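Local atomic coordinates of geranyltranstransferase (Stenotrophomonas maltophilia, PDB entry 7LBJ), a protein that probably joins allylic and homoallylic isoprenoid diphosphates head to tail into a longer all-trans prenyl diphosphate, using magnesium. Residues L59-G64 with S73-A78; V144-T149 with A199-A204; L190-V195 with S214-L219. All coordinates share one frame; numbering follows the deposited sequence.

Contact 1. Residues L59-G64 with S73-A78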
loop_
_atom_site.group_PDB
_atom_site.type_symbol
_atom_site.label_atom_id
_atom_site.label_comp_id
_atom_site.label_asym_id
_atom_site.label_seq_id
_atom_site.Cartn_x
_atom_site.Cartn_y
_atom_site.Cartn_z
ATOM N N LEU A 59 3.368 -17.016 12.251
ATOM C CA LEU A 59 2.921 -16.338 13.460
ATOM C C LEU A 59 1.410 -16.108 13.445
ATOM O O LEU A 59 0.753 -16.241 14.481
ATOM C CB LEU A 59 3.661 -15.016 13.628
ATOM C CG LEU A 59 5.129 -15.128 14.062
ATOM C CD1 LEU A 59 5.845 -13.816 13.735
ATOM C CD2 LEU A 59 5.242 -15.434 15.578
ATOM N N VAL A 60 0.840 -15.738 12.288
ATOM C CA VAL A 60 -0.615 -15.574 12.207
ATOM C C VAL A 60 -1.313 -16.892 12.524
ATOM O O VAL A 60 -2.236 -16.955 13.347
ATOM C CB VAL A 60 -1.030 -15.050 10.813
ATOM C CG1 VAL A 60 -2.559 -15.057 10.679
ATOM C CG2 VAL A 60 -0.480 -13.627 10.581
ATOM N N TYR A 61 -0.895 -17.968 11.861
ATOM C CA TYR A 61 -1.553 -19.247 12.090
ATOM C C TYR A 61 -1.353 -19.721 13.527
ATOM O O TYR A 61 -2.286 -20.242 14.151
ATOM C CB TYR A 61 -1.020 -20.286 11.117
ATOM C CG TYR A 61 -1.439 -20.113 9.667
ATOM C CD1 TYR A 61 -2.790 -20.129 9.297
ATOM C CD2 TYR A 61 -0.478 -20.004 8.662
ATOM C CE1 TYR A 61 -3.171 -20.016 7.937
ATOM C CE2 TYR A 61 -0.850 -19.903 7.294
ATOM C CZ TYR A 61 -2.186 -19.902 6.951
ATOM O OH TYR A 61 -2.533 -19.805 5.617
ATOM N N ALA A 62 -0.136 -19.570 14.056
ATOM C CA ALA A 62 0.174 -20.091 15.388
ATOM C C ALA A 62 -0.574 -19.308 16.453
ATOM O O ALA A 62 -1.006 -19.870 17.467
ATOM C CB ALA A 62 1.682 -20.027 15.658
ATOM N N SER A 63 -0.727 -18.005 16.239
ATOM C CA SER A 63 -1.509 -17.187 17.159
ATOM C C SER A 63 -2.981 -17.574 17.100
ATOM O O SER A 63 -3.634 -17.741 18.138
ATOM C CB SER A 63 -1.315 -15.706 16.825
ATOM O OG SER A 63 -1.980 -14.860 17.747
ATOM N N GLY A 64 -3.523 -17.718 15.888
ATOM C CA GLY A 64 -4.897 -18.178 15.779
ATOM C C GLY A 64 -5.067 -19.555 16.383
ATOM O O GLY A 64 -6.128 -19.875 16.935
ATOM N N SER A 73 -10.048 -19.080 8.417
ATOM C CA SER A 73 -10.264 -17.771 9.028
ATOM C C SER A 73 -8.994 -16.952 9.103
ATOM O O SER A 73 -9.056 -15.776 9.475
ATOM C CB SER A 73 -10.803 -17.915 10.454
ATOM O OG SER A 73 -12.100 -18.478 10.484
ATOM N N LEU A 74 -7.848 -17.556 8.806
ATOM C CA LEU A 74 -6.561 -16.922 8.995
ATOM C C LEU A 74 -5.820 -16.657 7.694
ATOM O O LEU A 74 -4.843 -15.898 7.709
ATOM C CB LEU A 74 -5.697 -17.806 9.923
ATOM C CG LEU A 74 -6.265 -17.949 11.350
ATOM C CD1 LEU A 74 -5.704 -19.167 12.054
ATOM C CD2 LEU A 74 -5.960 -16.680 12.189
ATOM N N ASP A 75 -6.252 -17.266 6.580
ATOM C CA ASP A 75 -5.482 -17.233 5.336
ATOM C C ASP A 75 -5.237 -15.806 4.851
ATOM O O ASP A 75 -4.120 -15.472 4.435
ATOM C CB ASP A 75 -6.190 -18.034 4.233
ATOM C CG ASP A 75 -6.138 -19.551 4.452
ATOM O OD1 ASP A 75 -5.141 -20.072 4.999
ATOM O OD2 ASP A 75 -7.109 -20.235 4.054
ATOM N N ALA A 76 -6.276 -14.958 4.846
ATOM C CA ALA A 76 -6.090 -13.590 4.361
ATOM C C ALA A 76 -5.096 -12.836 5.230
ATOM O O ALA A 76 -4.226 -12.115 4.723
ATOM C CB ALA A 76 -7.425 -12.830 4.317
ATOM N N ALA A 77 -5.230 -12.959 6.553
ATOM C CA ALA A 77 -4.284 -12.271 7.427
ATOM C C ALA A 77 -2.879 -12.794 7.204
ATOM O O ALA A 77 -1.921 -12.010 7.150
ATOM C CB ALA A 77 -4.675 -12.433 8.898
ATOM N N ALA A 78 -2.741 -14.114 7.086
ATOM C CA ALA A 78 -1.422 -14.719 6.901
ATOM C C ALA A 78 -0.798 -14.291 5.581
ATOM O O ALA A 78 0.394 -13.954 5.528
ATOM C CB ALA A 78 -1.521 -16.245 6.989
#
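Tyr61 reaches across from helix 55-65 and lays its ring over the start of helix 75-92, where Ala78, Leu74 and Asp75 meet it in three different ways. The methyl CB of Ala78 sits over one ring face, 4.0 Å from the centroid of the Tyr61 ring, a CH-pi contact displaced toward the rim. Leu74 slides past the ring in the opposite direction, its CB 3.8 Å from Tyr61 CD1. At the ring's edge Tyr61 OH donates a hydrogen bond to Asp75 OD1 at 2.7 Å, accepted by the anti lone pair of that oxygen, with ring and carboxylate planes 79° apart. Asp75 OD1 is also salt-bridged to Arg21, and Trp18 stacks on Tyr61, so helix 11-29 closes over this polar end.

Leu74 also sends CD1 to within 3.9 Å of Gly64 CA, a close approach to bare backbone. Beside it Val60, with CG1 anti to the backbone N (chi1 173°), pushes that methyl to 3.8 Å from Ala77 CB and 3.7 Å from Ala78 N. The CA atoms of Val60 and Ala78 lie 5.4 Å apart, consistent with the small residues here, where two consecutive helices pack within the all-helical fold of the trans-prenyl synthases.

Contact 2. Residues V144-T149 with A199-A204; sequences VACLQT and ALCGQA
Leu200 makes the apolar part of this contact, pointing its CD1 methyl into the side of helix 140-154. That methyl lies 4.1 Å from Ala145 CB and 4.0 Å from Ala145 O, touching side chain and backbone alike. Thr149, a turn further on, brings OG1 to 3.9 Å from Leu200 CD1, the two side chains crossing at a slant.

Sulfur meets sulfur next to it: Cys146 SG and Cys201 SG stand 4.1 Å apart, far too distant for a disulfide. Leu74 covers Cys201 from the helix 75-92 side.

No hydrogen bond spans the two segments; the polar bonding of Thr149 lies within its own helix and beyond the contact. Thr149 OG1, turned beside its own backbone N (chi1 -66°), donates back to Ala145 O at 2.9 Å. Thr149 N reaches the same oxygen from the opposite face of the carbonyl plane, so two donors grip it. Arg196 NE also bonds to Thr149 OG1.

Just past Cys201 helix 176-201 ends in a Schellman motif: Gln203, at positive phi, bonds N to Leu200 O and Ala204 N reaches Ala199 O, each at 2.9 Å. The contact thus packs helix 140-154 on that C-terminal end in the all-helical prenyl synthase fold.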
loop_
_atom_site.group_PDB
_atom_site.type_symbol
_atom_site.label_atom_id
_atom_site.label_comp_id
_atom_site.label_asym_id
_atom_site.label_seq_id
_atom_site.Cartn_x
_atom_site.Cartn_y
_atom_site.Cartn_z
ATOM N N VAL A 144 -11.841 -4.759 9.302
ATOM C CA VAL A 144 -11.380 -3.403 9.606
ATOM C C VAL A 144 -10.298 -3.429 10.677
ATOM O O VAL A 144 -9.284 -2.728 10.569
ATOM C CB VAL A 144 -12.567 -2.511 10.021
ATOM C CG1 VAL A 144 -12.095 -1.309 10.826
ATOM C CG2 VAL A 144 -13.333 -2.070 8.788
ATOM N N ALA A 145 -10.483 -4.241 11.722
ATOM C CA ALA A 145 -9.479 -4.301 12.782
ATOM C C ALA A 145 -8.152 -4.848 12.259
ATOM O O ALA A 145 -7.075 -4.390 12.669
ATOM C CB ALA A 145 -9.983 -5.164 13.947
ATOM N N CYS A 146 -8.211 -5.837 11.361
ATOM C CA CYS A 146 -6.980 -6.356 10.777
ATOM C C CYS A 146 -6.324 -5.321 9.878
ATOM O O CYS A 146 -5.095 -5.193 9.875
ATOM C CB CYS A 146 -7.269 -7.641 9.994
ATOM S SG CYS A 146 -7.565 -9.031 11.070
ATOM N N LEU A 147 -7.127 -4.608 9.078
ATOM C CA LEU A 147 -6.589 -3.586 8.185
ATOM C C LEU A 147 -5.968 -2.434 8.958
ATOM O O LEU A 147 -4.907 -1.936 8.573
ATOM C CB LEU A 147 -7.673 -3.048 7.261
ATOM C CG LEU A 147 -8.028 -3.940 6.067
ATOM C CD1 LEU A 147 -9.509 -3.829 5.744
ATOM C CD2 LEU A 147 -7.227 -3.523 4.872
ATOM N N GLN A 148 -6.615 -1.983 10.038
ATOM C CA GLN A 148 -5.991 -0.959 10.869
ATOM C C GLN A 148 -4.655 -1.448 11.406
ATOM O O GLN A 148 -3.661 -0.699 11.440
ATOM C CB GLN A 148 -6.905 -0.597 12.038
ATOM C CG GLN A 148 -8.223 0.057 11.670
ATOM C CD GLN A 148 -9.129 0.199 12.876
ATOM O OE1 GLN A 148 -9.379 -0.767 13.593
ATOM N NE2 GLN A 148 -9.604 1.399 13.118
ATOM N N THR A 149 -4.626 -2.697 11.874
ATOM C CA THR A 149 -3.393 -3.243 12.445
ATOM C C THR A 149 -2.281 -3.248 11.407
ATOM O O THR A 149 -1.152 -2.813 11.679
ATOM C CB THR A 149 -3.653 -4.668 12.973
ATOM O OG1 THR A 149 -4.564 -4.599 14.077
ATOM C CG2 THR A 149 -2.355 -5.353 13.442
ATOM N N ALA A 199 -4.593 -13.402 16.499
ATOM C CA ALA A 199 -5.381 -13.429 17.724
ATOM C C ALA A 199 -6.717 -12.730 17.527
ATOM O O ALA A 199 -7.734 -13.173 18.070
ATOM C CB ALA A 199 -4.599 -12.784 18.871
ATOM N N LEU A 200 -6.738 -11.635 16.747
ATOM C CA LEU A 200 -8.019 -11.008 16.421
ATOM C C LEU A 200 -8.930 -11.984 15.688
ATOM O O LEU A 200 -10.133 -12.057 15.972
ATOM C CB LEU A 200 -7.803 -9.762 15.571
ATOM C CG LEU A 200 -7.267 -8.543 16.306
ATOM C CD1 LEU A 200 -6.928 -7.464 15.284
ATOM C CD2 LEU A 200 -8.320 -8.046 17.288
ATOM N N CYS A 201 -8.380 -12.744 14.738
ATOM C CA CYS A 201 -9.227 -13.702 14.030
ATOM C C CYS A 201 -9.691 -14.808 14.970
ATOM O O CYS A 201 -10.753 -15.406 14.750
ATOM C CB CYS A 201 -8.491 -14.276 12.819
ATOM S SG CYS A 201 -8.187 -13.092 11.496
ATOM N N GLY A 202 -8.911 -15.091 16.013
ATOM C CA GLY A 202 -9.287 -15.984 17.090
ATOM C C GLY A 202 -10.235 -15.385 18.108
ATOM O O GLY A 202 -10.602 -16.059 19.074
ATOM N N GLN A 203 -10.628 -14.122 17.914
ATOM C CA GLN A 203 -11.563 -13.413 18.785
ATOM C C GLN A 203 -10.992 -13.202 20.183
ATOM O O GLN A 203 -11.727 -13.201 21.174
ATOM C CB GLN A 203 -12.922 -14.123 18.842
ATOM C CG GLN A 203 -13.449 -14.402 17.444
ATOM C CD GLN A 203 -14.817 -15.049 17.405
ATOM O OE1 GLN A 203 -15.667 -14.801 18.254
ATOM N NE2 GLN A 203 -15.042 -15.862 16.391
ATOM N N ALA A 204 -9.682 -12.999 20.269
ATOM C CA ALA A 204 -9.048 -12.699 21.548
ATOM C C ALA A 204 -9.538 -11.369 22.101
ATOM O O ALA A 204 -9.844 -10.441 21.349
ATOM C CB ALA A 204 -7.532 -12.628 21.377
#

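Contact 3. Residues L190-V195 with S214-L219; sequences LIRAAV and SFADAL. With EDO (1,2-ethanediol), chain F.
Ala216 is the tight point of this helix pair, its methyl set against Val195 and Arg192. Ala216 CB lies 3.7 Å from Val195 CG2 and 3.9 Å from Arg192 CA, and so rests on the backbone of the opposing helix as well as on its side chains. Fitting this small residue, the axes of segments 190-195 and 214-219 approach to 8.5 Å, at 146° between their N-to-C directions. On the buried side Ile191, with CG2 anti to the backbone N, brings that methyl to 3.7 Å from Ala216 O and 4.0 Å from Leu219 CD2; the Ile191 and Leu219 side chains meet at about a right angle.

The other flank is polar and looser, with Arg192 and Asp217 partly exposed, though the aliphatic CG of Arg192 still packs 3.7 Å from Asp217 N. Arg192 and Asp217 run side by side, pointing the same way, but Asp217 OD1 lies well out of the guanidinium plane, 4.0 Å from Arg192 NH1; any attraction is probably electrostatic, with no N-H directed at the oxygen. The guanidinium finds its salt bridge with Asp213 instead, through NH2. A 1,2-ethanediol, probably from the crystallisation liquor, settles here: its C2 lies over a guanidinium face and it is hydrogen-bonded to Asp213 OD2.

Helices 55-65 and 140-154 flank helix 176-201, while helices 260-277 and 286-297 pack against helix 206-233.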
loop_
_atom_site.group_PDB
_atom_site.type_symbol
_atom_site.label_atom_id
_atom_site.label_comp_id
_atom_site.label_asym_id
_atom_site.label_seq_id
_atom_site.Cartn_x
_atom_site.Cartn_y
_atom_site.Cartn_z
ATOM N N LEU A 190 5.758 -5.223 12.171
ATOM C CA LEU A 190 5.012 -6.182 11.351
ATOM C C LEU A 190 4.962 -7.558 12.001
ATOM O O LEU A 190 3.979 -8.287 11.826
ATOM C CB LEU A 190 5.625 -6.272 9.960
ATOM C CG LEU A 190 4.966 -7.201 8.942
ATOM C CD1 LEU A 190 3.540 -6.712 8.641
ATOM C CD2 LEU A 190 5.830 -7.207 7.679
ATOM N N ILE A 191 5.996 -7.924 12.763
ATOM C CA ILE A 191 5.954 -9.168 13.521
ATOM C C ILE A 191 4.873 -9.111 14.596
ATOM O O ILE A 191 4.121 -10.082 14.788
ATOM C CB ILE A 191 7.350 -9.468 14.093
ATOM C CG1 ILE A 191 8.206 -10.064 12.968
ATOM C CG2 ILE A 191 7.260 -10.419 15.288
ATOM C CD1 ILE A 191 9.728 -10.090 13.276
ATOM N N ARG A 192 4.759 -7.979 15.305
ATOM C CA ARG A 192 3.664 -7.827 16.263
ATOM C C ARG A 192 2.313 -7.809 15.559
ATOM O O ARG A 192 1.334 -8.354 16.076
ATOM C CB ARG A 192 3.845 -6.561 17.098
ATOM C CG ARG A 192 5.030 -6.655 18.067
ATOM C CD ARG A 192 5.445 -5.273 18.516
ATOM N NE ARG A 192 4.399 -4.623 19.304
ATOM C CZ ARG A 192 4.503 -3.397 19.796
ATOM N NH1 ARG A 192 5.573 -2.651 19.566
ATOM N NH2 ARG A 192 3.510 -2.905 20.536
ATOM N N ALA A 193 2.234 -7.196 14.373
ATOM C CA ALA A 193 0.963 -7.213 13.643
ATOM C C ALA A 193 0.538 -8.633 13.309
ATOM O O ALA A 193 -0.651 -8.965 13.384
ATOM C CB ALA A 193 1.056 -6.382 12.357
ATOM N N ALA A 194 1.490 -9.486 12.924
ATOM C CA ALA A 194 1.125 -10.846 12.555
ATOM C C ALA A 194 0.491 -11.564 13.736
ATOM O O ALA A 194 -0.580 -12.167 13.605
ATOM C CB ALA A 194 2.343 -11.615 12.045
ATOM N N VAL A 195 1.112 -11.459 14.915
ATOM C CA VAL A 195 0.545 -12.103 16.101
ATOM C C VAL A 195 -0.803 -11.481 16.457
ATOM O O VAL A 195 -1.756 -12.189 16.803
ATOM C CB VAL A 195 1.544 -12.017 17.267
ATOM C CG1 VAL A 195 0.875 -12.420 18.613
ATOM C CG2 VAL A 195 2.784 -12.892 16.941
ATOM N N SER A 214 3.321 -8.602 24.039
ATOM C CA SER A 214 4.577 -8.618 24.781
ATOM C C SER A 214 5.480 -9.746 24.292
ATOM O O SER A 214 6.701 -9.587 24.157
ATOM C CB SER A 214 4.260 -8.772 26.270
ATOM O OG SER A 214 5.409 -8.733 27.075
ATOM N N PHE A 215 4.889 -10.904 24.034
ATOM C CA PHE A 215 5.648 -12.009 23.453
ATOM C C PHE A 215 6.181 -11.629 22.071
ATOM O O PHE A 215 7.360 -11.846 21.753
ATOM C CB PHE A 215 4.741 -13.242 23.378
ATOM C CG PHE A 215 5.282 -14.377 22.515
ATOM C CD1 PHE A 215 6.138 -15.328 23.048
ATOM C CD2 PHE A 215 4.910 -14.487 21.185
ATOM C CE1 PHE A 215 6.618 -16.377 22.256
ATOM C CE2 PHE A 215 5.373 -15.530 20.393
ATOM C CZ PHE A 215 6.232 -16.477 20.927
ATOM N N ALA A 216 5.318 -11.058 21.231
ATOM C CA ALA A 216 5.705 -10.775 19.852
ATOM C C ALA A 216 6.741 -9.659 19.794
ATOM O O ALA A 216 7.596 -9.638 18.896
ATOM C CB ALA A 216 4.465 -10.391 19.027
ATOM N N ASP A 217 6.647 -8.703 20.714
ATOM C CA ASP A 217 7.647 -7.641 20.805
ATOM C C ASP A 217 9.026 -8.243 21.068
ATOM O O ASP A 217 10.000 -7.934 20.371
ATOM C CB ASP A 217 7.241 -6.677 21.922
ATOM C CG ASP A 217 8.022 -5.368 21.906
ATOM O OD1 ASP A 217 8.563 -4.985 20.854
ATOM O OD2 ASP A 217 8.085 -4.708 22.967
ATOM N N ALA A 218 9.119 -9.124 22.066
ATOM C CA ALA A 218 10.401 -9.777 22.352
ATOM C C ALA A 218 10.878 -10.619 21.176
ATOM O O ALA A 218 12.082 -10.641 20.873
ATOM C CB ALA A 218 10.297 -10.634 23.618
ATOM N N LEU A 219 9.957 -11.327 20.497
ATOM C CA LEU A 219 10.366 -12.186 19.387
ATOM C C LEU A 219 10.989 -11.386 18.245
ATOM O O LEU A 219 11.989 -11.819 17.646
ATOM C CB LEU A 219 9.170 -13.004 18.873
ATOM C CG LEU A 219 9.486 -14.110 17.867
ATOM C CD1 LEU A 219 8.537 -15.269 18.084
ATOM C CD2 LEU A 219 9.341 -13.602 16.451
HETATM C C1 EDO F . 5.144 -4.448 25.568
HETATM O O1 EDO F . 5.229 -5.693 26.289
HETATM C C2 EDO F . 4.660 -4.709 24.155
HETATM O O2 EDO F . 3.227 -4.705 24.197
#

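Overall arrangement
Helix 176-201 ties the three contacts together: contacts 2 and 3 both use it, and contact 1 leans on it, Leu59 packing on Val195 and Leu74 on Cys201. Contact 1 is wholly buried and is the one with a hydrogen bond across its segments. Contact 3, its centre about 9 Å from the centre of the chain and the nearest of the three, pairs an apolar core with a partly exposed charged flank. Contact 2 lies furthest out, its centre about 16 Å from the centre of the chain, and buries the least surface, through a leucine methyl and two sulfurs; another side of helix 140-154 meets the second subunit, where Leu147 packs on Leu147 of that subunit.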